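Flagellar protein FlgA (PDB 3FRN) probably acts as a periplasmic chaperone in the assembly of the P-ring of the flagellar basal body. Local coordinates at residues 9-14 against 65-70; 36-41 against 131-136; 77-82 against 110-115; 122-127 against 135-140. All coordinates share one frame; numbering follows the deposited sequence. Where two conformers were deposited one is given.

Overall arrangement
Contact 1 pairs two parallel strands in the N-terminal region. Contact 2 joins that region to strand 132-148 of the HotDog-like region. The two contacts touch through probable backbone hydrogen bonds of V69 with G40 and L41. Contacts 3 and 4 lie wholly in the HotDog-like range, with centres about 9 Å apart. Their strands 111-118 and 121-127 are neighbours in one antiparallel sheet. Contact 4 shares L135 and N136 with contact 2. Along the chain, the segments of contacts 1 and 2 alternate. Contact 3 falls between the two segments of contact 2, and contacts 2 and 4 end on the same stretch. Contact 2 bridges the two regions, so they pack directly on each other.

Contact 1 of 4, residues 9-14 against 65-70; sequences ETLLAS and VRITVE. With GOL (glycerol), chain B.
L12 lays its CD2 branch over the carboxylate end of E70, with L12 CD2 3.7 Å from E70 CD. The two side chains cross at about a right angle. CG of L12 is anti to its own backbone N (chi1 173°), which carries the leucine's end toward E70. On the other side of the sheet, A13 CB sits 3.8 Å from I67 CG2. L11 points the same way as I67 and lies beside it, a looser packing. I67 continues onto L18 and onto Y43 and V45 of the next strand.

The backbones of 9-14 and 65-70 form a parallel pair. Five N-H...O bonds alternate between the strands. The shortest is A13 N to T68 O at 2.7 Å, and it is almost straight at 177°. The bond from R66 N to E9 O is longer, 3.2 Å.

A glycerol, probably from the crystallisation liquor, rests on the face of T10, L12 and T68. Its O3 is 3.1 Å from T68 OG1 in a hydrogen bond, and it also makes a weak bond to L11 O. T68 OG1 is bonded to E42 as well, and R66 NE forms a salt bridge to the same carboxylate.

The chemistry is therefore two-sided: the L11, A13, I67 and V69 face is apolar, while the T10, R66, L12 and T68 face is mixed, with polar groups tied to E42 and a glycerol lodged there.

Contact 2 of 4, residues 36-41 against 131-136; sequences ILLPGL and TYVTLN
L41 and L135 reach toward each other tip to tip, methyl to methyl, with L41 CD1 3.6 Å from L135 CD1. All the contacts across these segments are apolar; no hydrogen bond crosses between them. The other branch of L135 serves L38: L135 CD2 is 3.8 Å from L38 CD1, and these two side chains cross obliquely. L135 thus splits its two methyls between two leucines of the facing loop. Its CG is anti to the carbonyl carbon (chi1 -40°), and the fork opens toward both.

L38 CD1 has a second neighbour, V133 CG1, at 4.1 Å. This approach is also tip to tip. The same valine methyl faces I36 CG2 at 4.4 Å, a looser touch. CD1 of L38 therefore bridges the two strand residues, V133 and L135.

Polar bonds shape 36-41 itself. A type II beta turn runs from L38 to L41, with G40 at positive phi, and is closed by a weak bond from L41 N to L38 O. It brings L38 and L41 to the same strand. From outside the segment, Y43 OH bonds to both I36 O and L38 N.

All five touching residues are buried. L38 also packs on L75 of helix 74-87, on L126 of strand 121-127 and on F107. L41 touches K76 of that helix, and L135 touches T99 of strand 93-101. The turn thus packs on helix 74-87 and on the HotDog-like sheet.

Contact 3 of 4, residues 77-82 against 110-115; sequences NAVFEE and QTIRVT
E82 turns its CB toward strand 111-118, where this atom lies 3.9 Å from I112 CG2. CG comes next and makes the closest approach, 3.5 Å from V114 CG2. It also lies 3.6 Å from the carbonyl oxygen I112 O. E82 CG is anti to the backbone N (chi1 -175°), which carries it to the strand, and the chain then bends at chi2 (54°). E82 CD follows at 3.7 Å from I112 O. E82 OE1 is 4.0 Å from I112 O; the packing on V114 and I112 is made by CB and CG. E82 and V114 slide past each other in opposite directions.

This is a helix laid on a strand, consistent with a HotDog-like fold, in which the sheet packs round a helix. The axes of the short segments 77-82 and 111-115 approach to 8.8 Å at an angle of 38°.

One helical turn earlier, A78 CB touches I112 CD1 at 3.7 Å. I112 thus reaches two turns of the helix, its CD1 on A78 and its CG2 on E82. V79 CG2 meets I112 CG2 at 4.4 Å. I112 also packs on L126, and V114 on F122 and V124, side chains of the neighbouring strand 121-127.

Contact 4 of 4, residues 122-127 against 135-140; sequences FSVFLR and LNMLLR
V124 and L135 are joined by two backbone hydrogen bonds. V124 N donates to L135 O at 2.7 Å, and L135 N donates back to V124 O at 2.8 Å. The first is close to straight at 170°. F122 and M137 form the second hydrogen-bonded pair. M137 N meets F122 O at 2.8 Å. F122 N returns a bond of 3.0 Å to M137 O. Between these pairs lies the non-hydrogen-bonded pair S123 and N136. Their side chains are on the same face, and in one conformer of S123 its OG is 2.8 Å from N136 ND2. CA-H...O contacts from S123 to L135 O and from N136 to F122 O fill in between the main bonds.

The other face is apolar. F122 lies across L139 at about a right angle, and L139 CD1 comes 3.7 Å from F122 CD2. The leucine approaches the ring obliquely, and its CD2 methyl is near the ring's CE2. V124 CG2 touches the sulfur M137 SD at 4.0 Å, and the two side chains pass at a slant. L126 CD1 adds a looser contact with L135 CD1.

F122 and L139 both touch A87 of helix 74-87, L126 touches V79, and L139 also touches I83. The arrangement is an antiparallel beta hairpin whose apolar face covers a helix, consistent with the HotDog-like fold assigned to this region.

Contact 1 of 4, residues 9-14 against 65-70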
loop_
_atom_site.group_PDB
_atom_site.type_symbol
_atom_site.label_atom_id
_atom_site.label_comp_id
_atom_site.label_asym_id
_atom_site.label_seq_id
_atom_site.Cartn_x
_atom_site.Cartn_y
_atom_site.Cartn_z
ATOM N N GLU A 9 10.737 19.701 -12.211
ATOM C CA GLU A 9 9.745 18.697 -11.843
ATOM C C GLU A 9 10.283 17.297 -12.113
ATOM O O GLU A 9 10.244 16.426 -11.239
ATOM C CB GLU A 9 8.448 18.918 -12.613
ATOM C CG GLU A 9 7.354 17.907 -12.308
ATOM C CD GLU A 9 6.220 17.982 -13.310
ATOM O OE1 GLU A 9 5.051 18.058 -12.885
ATOM O OE2 GLU A 9 6.499 17.978 -14.530
ATOM N N THR A 10 10.772 17.087 -13.337
ATOM C CA THR A 10 11.372 15.821 -13.728
ATOM C C THR A 10 12.690 16.042 -14.478
ATOM O O THR A 10 12.980 17.147 -14.952
ATOM C CB THR A 10 10.425 14.958 -14.615
ATOM O OG1 THR A 10 10.231 15.599 -15.878
ATOM C CG2 THR A 10 9.058 14.709 -13.946
ATOM N N LEU A 11 13.481 14.981 -14.583
ATOM C CA LEU A 11 14.719 15.004 -15.352
ATOM C C LEU A 11 14.985 13.637 -15.990
ATOM O O LEU A 11 14.962 12.616 -15.313
ATOM C CB LEU A 11 15.891 15.403 -14.451
ATOM C CG LEU A 11 17.298 15.267 -15.037
ATOM C CD1 LEU A 11 17.513 16.215 -16.206
ATOM C CD2 LEU A 11 18.338 15.483 -13.971
ATOM N N LEU A 12 15.225 13.622 -17.296
ATOM C CA LEU A 12 15.699 12.419 -17.966
ATOM C C LEU A 12 17.223 12.438 -18.003
ATOM O O LEU A 12 17.828 13.350 -18.569
ATOM C CB LEU A 12 15.128 12.310 -19.382
ATOM C CG LEU A 12 15.739 11.149 -20.174
ATOM C CD1 LEU A 12 14.679 10.140 -20.579
ATOM C CD2 LEU A 12 16.556 11.635 -21.380
ATOM N N ALA A 13 17.839 11.427 -17.404
ATOM C CA ALA A 13 19.284 11.411 -17.272
ATOM C C ALA A 13 19.930 10.174 -17.883
ATOM O O ALA A 13 19.253 9.264 -18.362
ATOM C CB ALA A 13 19.681 11.549 -15.790
ATOM N N SER A 14 21.257 10.168 -17.858
ATOM C CA SER A 14 22.038 9.026 -18.311
ATOM C C SER A 14 22.912 8.568 -17.146
ATOM O O SER A 14 23.089 9.315 -16.173
ATOM C CB SER A 14 22.879 9.415 -19.530
ATOM O OG SER A 14 23.580 10.624 -19.300
ATOM N N VAL A 65 12.209 15.990 -6.960
ATOM C CA VAL A 65 12.549 15.932 -8.380
ATOM C C VAL A 65 12.603 14.467 -8.786
ATOM O O VAL A 65 13.289 13.677 -8.141
ATOM C CB VAL A 65 13.917 16.596 -8.672
ATOM C CG1 VAL A 65 14.210 16.597 -10.164
ATOM C CG2 VAL A 65 13.947 18.025 -8.123
ATOM N N ARG A 66 11.888 14.112 -9.851
ATOM C CA ARG A 66 11.846 12.734 -10.337
ATOM C C ARG A 66 12.756 12.509 -11.554
ATOM O O ARG A 66 12.539 13.081 -12.618
ATOM C CB ARG A 66 10.399 12.312 -10.637
ATOM C CG ARG A 66 10.262 10.944 -11.296
ATOM C CD ARG A 66 8.852 10.407 -11.144
ATOM N NE ARG A 66 8.732 9.013 -11.572
ATOM C CZ ARG A 66 7.628 8.280 -11.436
ATOM N NH1 ARG A 66 6.538 8.800 -10.873
ATOM N NH2 ARG A 66 7.616 7.022 -11.855
ATOM N N ILE A 67 13.766 11.661 -11.373
ATOM C CA ILE A 67 14.797 11.415 -12.378
ATOM C C ILE A 67 14.722 9.993 -12.936
ATOM O O ILE A 67 14.785 9.015 -12.188
ATOM C CB ILE A 67 16.205 11.612 -11.784
ATOM C CG1 ILE A 67 16.267 12.885 -10.947
ATOM C CG2 ILE A 67 17.292 11.601 -12.877
ATOM C CD1 ILE A 67 17.452 12.897 -10.050
ATOM N N THR A 68 14.598 9.898 -14.251
ATOM C CA THR A 68 14.623 8.625 -14.954
ATOM C C THR A 68 15.999 8.490 -15.597
ATOM O O THR A 68 16.420 9.378 -16.323
ATOM C CB THR A 68 13.547 8.606 -16.043
ATOM O OG1 THR A 68 12.290 8.989 -15.469
ATOM C CG2 THR A 68 13.425 7.227 -16.699
ATOM N N VAL A 69 16.721 7.412 -15.292
ATOM C CA VAL A 69 17.982 7.156 -15.970
ATOM C C VAL A 69 17.815 6.160 -17.121
ATOM O O VAL A 69 17.379 5.025 -16.918
ATOM C CB VAL A 69 19.040 6.624 -15.001
ATOM C CG1 VAL A 69 20.387 6.556 -15.685
ATOM C CG2 VAL A 69 19.116 7.519 -13.782
ATOM N N GLU A 70 18.164 6.597 -18.326
ATOM C CA GLU A 70 18.237 5.719 -19.491
ATOM C C GLU A 70 19.116 4.473 -19.289
ATOM O O GLU A 70 20.018 4.440 -18.439
ATOM C CB GLU A 70 18.738 6.516 -20.698
ATOM C CG GLU A 70 17.866 7.714 -21.028
ATOM C CD GLU A 70 18.311 8.453 -22.279
ATOM O OE1 GLU A 70 19.372 9.114 -22.239
ATOM O OE2 GLU A 70 17.586 8.381 -23.298
HETATM C C1 GOL B . 9.676 11.505 -18.339
HETATM O O1 GOL B . 8.892 10.925 -17.318
HETATM C C2 GOL B . 10.620 12.539 -17.734
HETATM O O2 GOL B . 11.096 13.397 -18.745
HETATM C C3 GOL B . 11.802 11.841 -17.071
HETATM O O3 GOL B . 11.755 12.048 -15.675
#

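Contact 2 of 4, residues 36-41 against 131-136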
loop_
_atom_site.group_PDB
_atom_site.type_symbol
_atom_site.label_atom_id
_atom_site.label_comp_id
_atom_site.label_asym_id
_atom_site.label_seq_id
_atom_site.Cartn_x
_atom_site.Cartn_y
_atom_site.Cartn_z
ATOM N N ILE A 36 24.391 8.846 -7.349
ATOM C CA ILE A 36 25.011 7.965 -8.339
ATOM C C ILE A 36 23.895 7.437 -9.223
ATOM O O ILE A 36 23.056 6.682 -8.761
ATOM C CB ILE A 36 25.738 6.759 -7.666
ATOM C CG1 ILE A 36 26.759 7.240 -6.631
ATOM C CG2 ILE A 36 26.408 5.860 -8.710
ATOM C CD1 ILE A 36 27.811 8.179 -7.187
ATOM N N LEU A 37 23.887 7.833 -10.490
ATOM C CA LEU A 37 22.792 7.501 -11.385
ATOM C C LEU A 37 23.055 6.189 -12.141
ATOM O O LEU A 37 24.002 6.100 -12.915
ATOM C CB LEU A 37 22.606 8.654 -12.370
ATOM C CG LEU A 37 21.589 9.779 -12.159
ATOM C CD1 LEU A 37 21.337 10.141 -10.723
ATOM C CD2 LEU A 37 22.037 10.993 -12.954
ATOM N N LEU A 38 22.234 5.163 -11.901
ATOM C CA LEU A 38 22.461 3.840 -12.513
ATOM C C LEU A 38 21.395 3.524 -13.544
ATOM O O LEU A 38 20.245 3.956 -13.408
ATOM C CB LEU A 38 22.535 2.742 -11.427
ATOM C CG LEU A 38 23.678 2.784 -10.412
ATOM C CD1 LEU A 38 23.451 1.763 -9.315
ATOM C CD2 LEU A 38 25.054 2.525 -11.063
ATOM N N PRO A 39 21.763 2.777 -14.604
ATOM C CA PRO A 39 20.844 2.725 -15.714
ATOM C C PRO A 39 19.526 2.037 -15.343
ATOM O O PRO A 39 19.527 1.039 -14.619
ATOM C CB PRO A 39 21.604 1.889 -16.758
ATOM C CG PRO A 39 22.547 1.054 -15.932
ATOM C CD PRO A 39 22.961 1.954 -14.833
ATOM N N GLY A 40 18.425 2.585 -15.846
ATOM C CA GLY A 40 17.112 1.950 -15.734
ATOM C C GLY A 40 16.390 2.123 -14.411
ATOM O O GLY A 40 15.312 1.561 -14.225
ATOM N N LEU A 41 16.979 2.889 -13.489
ATOM C CA LEU A 41 16.393 3.132 -12.171
ATOM C C LEU A 41 15.795 4.535 -12.056
ATOM O O LEU A 41 16.247 5.471 -12.722
ATOM C CB LEU A 41 17.433 2.941 -11.064
ATOM C CG LEU A 41 18.080 1.568 -10.883
ATOM C CD1 LEU A 41 19.120 1.595 -9.775
ATOM C CD2 LEU A 41 17.047 0.508 -10.583
ATOM N N THR A 131 33.901 -1.593 -7.637
ATOM C CA THR A 131 33.427 -0.736 -6.541
ATOM C C THR A 131 32.081 -1.202 -5.953
ATOM O O THR A 131 31.599 -2.296 -6.270
ATOM C CB THR A 131 33.348 0.754 -7.002
ATOM O OG1 THR A 131 33.209 1.610 -5.871
ATOM C CG2 THR A 131 32.177 0.983 -7.940
ATOM N N TYR A 132 31.486 -0.362 -5.105
ATOM C CA TYR A 132 30.240 -0.671 -4.407
ATOM C C TYR A 132 29.252 0.497 -4.519
ATOM O O TYR A 132 29.654 1.657 -4.408
ATOM C CB TYR A 132 30.538 -0.959 -2.921
ATOM C CG TYR A 132 30.716 0.298 -2.082
ATOM C CD1 TYR A 132 29.665 0.803 -1.311
ATOM C CD2 TYR A 132 31.920 1.005 -2.094
ATOM C CE1 TYR A 132 29.816 1.967 -0.563
ATOM C CE2 TYR A 132 32.080 2.170 -1.350
ATOM C CZ TYR A 132 31.029 2.643 -0.581
ATOM O OH TYR A 132 31.183 3.796 0.161
ATOM N N VAL A 133 27.970 0.201 -4.755
ATOM C CA VAL A 133 26.903 1.204 -4.610
ATOM C C VAL A 133 25.799 0.737 -3.643
ATOM O O VAL A 133 25.266 -0.359 -3.791
ATOM C CB VAL A 133 26.264 1.576 -5.975
ATOM C CG1 VAL A 133 25.289 2.739 -5.831
ATOM C CG2 VAL A 133 27.327 1.918 -6.995
ATOM N N THR A 134 25.476 1.563 -2.645
ATOM C CA THR A 134 24.259 1.376 -1.835
ATOM C C THR A 134 23.155 2.367 -2.286
ATOM O O THR A 134 23.373 3.585 -2.347
ATOM C CB THR A 134 24.547 1.495 -0.324
ATOM O OG1 THR A 134 25.803 0.869 -0.030
ATOM C CG2 THR A 134 23.437 0.824 0.537
ATOM N N LEU A 135 21.990 1.836 -2.649
ATOM C CA LEU A 135 20.840 2.674 -2.980
ATOM C C LEU A 135 19.822 2.499 -1.878
ATOM O O LEU A 135 19.413 1.368 -1.590
ATOM C CB LEU A 135 20.169 2.237 -4.278
ATOM C CG LEU A 135 20.951 1.781 -5.503
ATOM C CD1 LEU A 135 20.006 0.995 -6.385
ATOM C CD2 LEU A 135 21.495 2.969 -6.251
ATOM N N ASN A 136 19.419 3.608 -1.261
ATOM C CA ASN A 136 18.298 3.584 -0.331
ATOM C C ASN A 136 17.048 3.840 -1.156
ATOM O O ASN A 136 16.929 4.868 -1.837
ATOM C CB ASN A 136 18.478 4.592 0.809
ATOM C CG ASN A 136 19.549 4.163 1.804
ATOM O OD1 ASN A 136 19.585 4.640 2.938
ATOM N ND2 ASN A 136 20.423 3.257 1.386
#

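Contact 3 of 4, residues 77-82 against 110-115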
loop_
_atom_site.group_PDB
_atom_site.type_symbol
_atom_site.label_atom_id
_atom_site.label_comp_id
_atom_site.label_asym_id
_atom_site.label_seq_id
_atom_site.Cartn_x
_atom_site.Cartn_y
_atom_site.Cartn_z
ATOM N N ASN A 77 15.631 -4.849 -13.140
ATOM C CA ASN A 77 14.952 -6.132 -12.983
ATOM C C ASN A 77 15.558 -6.949 -11.849
ATOM O O ASN A 77 14.836 -7.466 -11.002
ATOM C CB ASN A 77 15.001 -6.948 -14.281
ATOM C CG ASN A 77 13.962 -6.511 -15.311
ATOM O OD1 ASN A 77 13.680 -7.245 -16.254
ATOM N ND2 ASN A 77 13.395 -5.325 -15.138
ATOM N N ALA A 78 16.884 -7.047 -11.826
ATOM C CA ALA A 78 17.569 -7.865 -10.829
ATOM C C ALA A 78 17.470 -7.249 -9.431
ATOM O O ALA A 78 17.394 -7.960 -8.425
ATOM C CB ALA A 78 19.020 -8.095 -11.229
ATOM N N VAL A 79 17.452 -5.925 -9.386
ATOM C CA VAL A 79 17.227 -5.185 -8.148
ATOM C C VAL A 79 15.777 -5.380 -7.661
ATOM O O VAL A 79 15.567 -5.790 -6.518
ATOM C CB VAL A 79 17.640 -3.691 -8.290
ATOM C CG1 VAL A 79 17.072 -2.817 -7.157
ATOM C CG2 VAL A 79 19.158 -3.579 -8.337
ATOM N N PHE A 80 14.799 -5.145 -8.538
ATOM C CA PHE A 80 13.376 -5.312 -8.204
ATOM C C PHE A 80 12.993 -6.730 -7.774
ATOM O O PHE A 80 12.211 -6.910 -6.826
ATOM C CB PHE A 80 12.479 -4.849 -9.360
ATOM C CG PHE A 80 12.137 -3.372 -9.322
ATOM C CD1 PHE A 80 13.133 -2.403 -9.417
ATOM C CD2 PHE A 80 10.817 -2.958 -9.204
ATOM C CE1 PHE A 80 12.823 -1.045 -9.386
ATOM C CE2 PHE A 80 10.498 -1.603 -9.171
ATOM C CZ PHE A 80 11.507 -0.645 -9.268
ATOM N N GLU A 81 13.525 -7.732 -8.477
ATOM C CA GLU A 81 13.335 -9.120 -8.071
ATOM C C GLU A 81 13.825 -9.347 -6.641
ATOM O O GLU A 81 13.163 -10.022 -5.851
ATOM C CB GLU A 81 14.026 -10.086 -9.046
ATOM C CG GLU A 81 13.241 -10.349 -10.331
ATOM C CD GLU A 81 13.975 -11.271 -11.304
ATOM O OE1 GLU A 81 15.227 -11.222 -11.371
ATOM O OE2 GLU A 81 13.295 -12.046 -12.011
ATOM N N GLU A 82 14.975 -8.763 -6.319
ATOM C CA GLU A 82 15.585 -8.886 -4.998
ATOM C C GLU A 82 14.804 -8.162 -3.898
ATOM O O GLU A 82 14.608 -8.724 -2.813
ATOM C CB GLU A 82 17.048 -8.418 -5.038
ATOM C CG GLU A 82 17.840 -8.612 -3.743
ATOM C CD GLU A 82 17.822 -10.031 -3.225
ATOM O OE1 GLU A 82 17.954 -10.966 -4.048
ATOM O OE2 GLU A 82 17.683 -10.205 -1.990
ATOM N N GLN A 110 27.818 -7.965 -9.290
ATOM C CA GLN A 110 28.142 -9.323 -8.889
ATOM C C GLN A 110 27.095 -9.804 -7.894
ATOM O O GLN A 110 26.479 -10.854 -8.084
ATOM C CB GLN A 110 29.511 -9.379 -8.227
ATOM C CG GLN A 110 30.696 -9.165 -9.147
ATOM C CD GLN A 110 32.000 -9.399 -8.416
ATOM O OE1 GLN A 110 32.023 -9.484 -7.184
ATOM N NE2 GLN A 110 33.094 -9.512 -9.165
ATOM N N THR A 111 26.902 -9.017 -6.838
ATOM C CA THR A 111 26.008 -9.370 -5.741
ATOM C C THR A 111 24.967 -8.275 -5.538
ATOM O O THR A 111 25.242 -7.093 -5.762
ATOM C CB THR A 111 26.796 -9.553 -4.431
ATOM O OG1 THR A 111 28.137 -9.969 -4.731
ATOM C CG2 THR A 111 26.117 -10.586 -3.519
ATOM N N ILE A 112 23.762 -8.672 -5.144
ATOM C CA ILE A 112 22.707 -7.716 -4.814
ATOM C C ILE A 112 22.109 -8.086 -3.461
ATOM O O ILE A 112 21.390 -9.082 -3.350
ATOM C CB ILE A 112 21.610 -7.658 -5.904
ATOM C CG1 ILE A 112 22.222 -7.274 -7.257
ATOM C CG2 ILE A 112 20.509 -6.659 -5.511
ATOM C CD1 ILE A 112 21.307 -7.455 -8.438
ATOM N N ARG A 113 22.427 -7.298 -2.434
ATOM C CA ARG A 113 21.935 -7.550 -1.078
ATOM C C ARG A 113 21.004 -6.430 -0.611
ATOM O O ARG A 113 21.356 -5.247 -0.685
ATOM C CB ARG A 113 23.109 -7.721 -0.104
ATOM C CG ARG A 113 22.716 -8.136 1.312
ATOM C CD ARG A 113 23.923 -8.150 2.259
ATOM N NE ARG A 113 24.549 -6.830 2.378
ATOM C CZ ARG A 113 25.483 -6.506 3.271
ATOM N NH1 ARG A 113 25.921 -7.401 4.150
ATOM N NH2 ARG A 113 25.978 -5.273 3.283
ATOM N N VAL A 114 19.817 -6.813 -0.131
ATOM C CA VAL A 114 18.795 -5.848 0.289
ATOM C C VAL A 114 18.457 -5.994 1.775
ATOM O O VAL A 114 18.149 -7.105 2.243
ATOM C CB VAL A 114 17.509 -5.983 -0.566
ATOM C CG1 VAL A 114 16.376 -5.148 0.006
ATOM C CG2 VAL A 114 17.782 -5.580 -1.989
ATOM N N THR A 115 18.518 -4.869 2.512
ATOM C CA THR A 115 18.188 -4.895 3.948
ATOM C C THR A 115 17.166 -3.806 4.268
ATOM O O THR A 115 17.192 -2.726 3.674
ATOM C CB THR A 115 19.452 -4.657 4.815
ATOM O OG1 THR A 115 20.562 -5.309 4.148
ATOM C CG2 THR A 115 19.283 -5.198 6.261
#

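Contact 4 of 4, residues 122-127 against 135-140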
loop_
_atom_site.group_PDB
_atom_site.type_symbol
_atom_site.label_atom_id
_atom_site.label_comp_id
_atom_site.label_asym_id
_atom_site.label_seq_id
_atom_site.Cartn_x
_atom_site.Cartn_y
_atom_site.Cartn_z
ATOM N N PHE A 122 14.411 0.470 1.952
ATOM C CA PHE A 122 15.360 -0.629 1.885
ATOM C C PHE A 122 16.705 -0.164 1.353
ATOM O O PHE A 122 16.760 0.701 0.474
ATOM C CB PHE A 122 14.795 -1.769 1.024
ATOM C CG PHE A 122 13.656 -2.505 1.676
ATOM C CD1 PHE A 122 13.892 -3.658 2.421
ATOM C CD2 PHE A 122 12.349 -2.041 1.559
ATOM C CE1 PHE A 122 12.841 -4.337 3.041
ATOM C CE2 PHE A 122 11.293 -2.712 2.181
ATOM C CZ PHE A 122 11.542 -3.858 2.919
ATOM N N SER A 123 17.785 -0.716 1.919
ATOM C CA SER A 123 19.131 -0.466 1.414
ATOM C C SER A 123 19.527 -1.554 0.436
ATOM O O SER A 123 19.724 -2.701 0.828
ATOM C CB SER A 123 20.154 -0.400 2.550
ATOM O OG SER A 123 20.343 0.932 2.999
ATOM N N VAL A 124 19.651 -1.188 -0.833
ATOM C CA VAL A 124 20.061 -2.125 -1.859
ATOM C C VAL A 124 21.549 -1.972 -2.144
ATOM O O VAL A 124 21.995 -0.997 -2.780
ATOM C CB VAL A 124 19.274 -1.906 -3.176
ATOM C CG1 VAL A 124 19.698 -2.927 -4.202
ATOM C CG2 VAL A 124 17.767 -1.987 -2.927
ATOM N N PHE A 125 22.312 -2.955 -1.697
ATOM C CA PHE A 125 23.752 -2.931 -1.844
ATOM C C PHE A 125 24.185 -3.676 -3.099
ATOM O O PHE A 125 23.826 -4.845 -3.296
ATOM C CB PHE A 125 24.418 -3.551 -0.615
ATOM C CG PHE A 125 25.892 -3.739 -0.771
ATOM C CD1 PHE A 125 26.738 -2.637 -0.841
ATOM C CD2 PHE A 125 26.439 -5.019 -0.858
ATOM C CE1 PHE A 125 28.104 -2.798 -0.988
ATOM C CE2 PHE A 125 27.805 -5.189 -1.005
ATOM C CZ PHE A 125 28.639 -4.078 -1.068
ATOM N N LEU A 126 24.979 -3.005 -3.931
ATOM C CA LEU A 126 25.461 -3.598 -5.176
ATOM C C LEU A 126 26.974 -3.696 -5.180
ATOM O O LEU A 126 27.662 -2.689 -5.015
ATOM C CB LEU A 126 24.999 -2.762 -6.383
ATOM C CG LEU A 126 23.531 -2.356 -6.451
ATOM C CD1 LEU A 126 23.284 -1.438 -7.683
ATOM C CD2 LEU A 126 22.652 -3.587 -6.514
ATOM N N ARG A 127 27.489 -4.903 -5.354
ATOM C CA ARG A 127 28.898 -5.113 -5.569
ATOM C C ARG A 127 29.217 -5.183 -7.028
ATOM O O ARG A 127 28.638 -5.939 -7.778
ATOM C CB ARG A 127 29.388 -6.392 -4.904
ATOM C CG ARG A 127 30.733 -6.274 -4.195
ATOM C CD ARG A 127 31.920 -5.988 -5.122
ATOM N NE ARG A 127 33.193 -6.480 -4.588
ATOM C CZ ARG A 127 34.374 -5.879 -4.697
ATOM N NH1 ARG A 127 34.503 -4.743 -5.334
ATOM N NH2 ARG A 127 35.449 -6.432 -4.159
ATOM N N LEU A 135 21.990 1.836 -2.649
ATOM C CA LEU A 135 20.840 2.674 -2.980
ATOM C C LEU A 135 19.822 2.499 -1.878
ATOM O O LEU A 135 19.413 1.368 -1.590
ATOM C CB LEU A 135 20.169 2.237 -4.278
ATOM C CG LEU A 135 20.951 1.781 -5.503
ATOM C CD1 LEU A 135 20.006 0.995 -6.385
ATOM C CD2 LEU A 135 21.495 2.969 -6.251
ATOM N N ASN A 136 19.419 3.608 -1.261
ATOM C CA ASN A 136 18.298 3.584 -0.331
ATOM C C ASN A 136 17.048 3.840 -1.156
ATOM O O ASN A 136 16.929 4.868 -1.837
ATOM C CB ASN A 136 18.478 4.592 0.809
ATOM C CG ASN A 136 19.549 4.163 1.804
ATOM O OD1 ASN A 136 19.585 4.640 2.938
ATOM N ND2 ASN A 136 20.423 3.257 1.386
ATOM N N MET A 137 16.152 2.859 -1.152
ATOM C CA MET A 137 15.007 2.884 -2.046
ATOM C C MET A 137 13.678 2.935 -1.274
ATOM O O MET A 137 13.427 2.119 -0.387
ATOM C CB MET A 137 15.078 1.710 -3.048
ATOM C CG MET A 137 16.302 1.801 -4.030
ATOM S SD MET A 137 16.291 0.703 -5.471
ATOM C CE MET A 137 15.153 1.530 -6.554
ATOM N N LEU A 138 12.861 3.934 -1.599
ATOM C CA LEU A 138 11.528 4.078 -1.030
ATOM C C LEU A 138 10.536 3.301 -1.885
ATOM O O LEU A 138 10.475 3.473 -3.107
ATOM C CB LEU A 138 11.132 5.554 -0.939
ATOM C CG LEU A 138 9.783 5.984 -0.346
ATOM C CD1 LEU A 138 9.711 5.834 1.169
ATOM C CD2 LEU A 138 9.531 7.423 -0.729
ATOM N N LEU A 139 9.772 2.439 -1.225
ATOM C CA LEU A 139 8.796 1.599 -1.888
ATOM C C LEU A 139 7.405 2.229 -1.848
ATOM O O LEU A 139 6.959 2.700 -0.805
ATOM C CB LEU A 139 8.765 0.215 -1.231
ATOM C CG LEU A 139 9.660 -0.900 -1.776
ATOM C CD1 LEU A 139 11.142 -0.562 -1.662
ATOM C CD2 LEU A 139 9.349 -2.208 -1.065
ATOM N N ARG A 140 6.730 2.221 -2.994
ATOM C CA ARG A 140 5.371 2.744 -3.123
ATOM C C ARG A 140 4.493 1.760 -3.876
ATOM O O ARG A 140 4.915 1.181 -4.876
ATOM C CB ARG A 140 5.364 4.054 -3.911
ATOM C CG ARG A 140 5.799 5.278 -3.138
ATOM C CD ARG A 140 5.692 6.523 -4.009
ATOM N NE ARG A 140 5.969 7.751 -3.264
ATOM C CZ ARG A 140 6.158 8.944 -3.824
ATOM N NH1 ARG A 140 6.105 9.084 -5.144
ATOM N NH2 ARG A 140 6.405 10.003 -3.062
#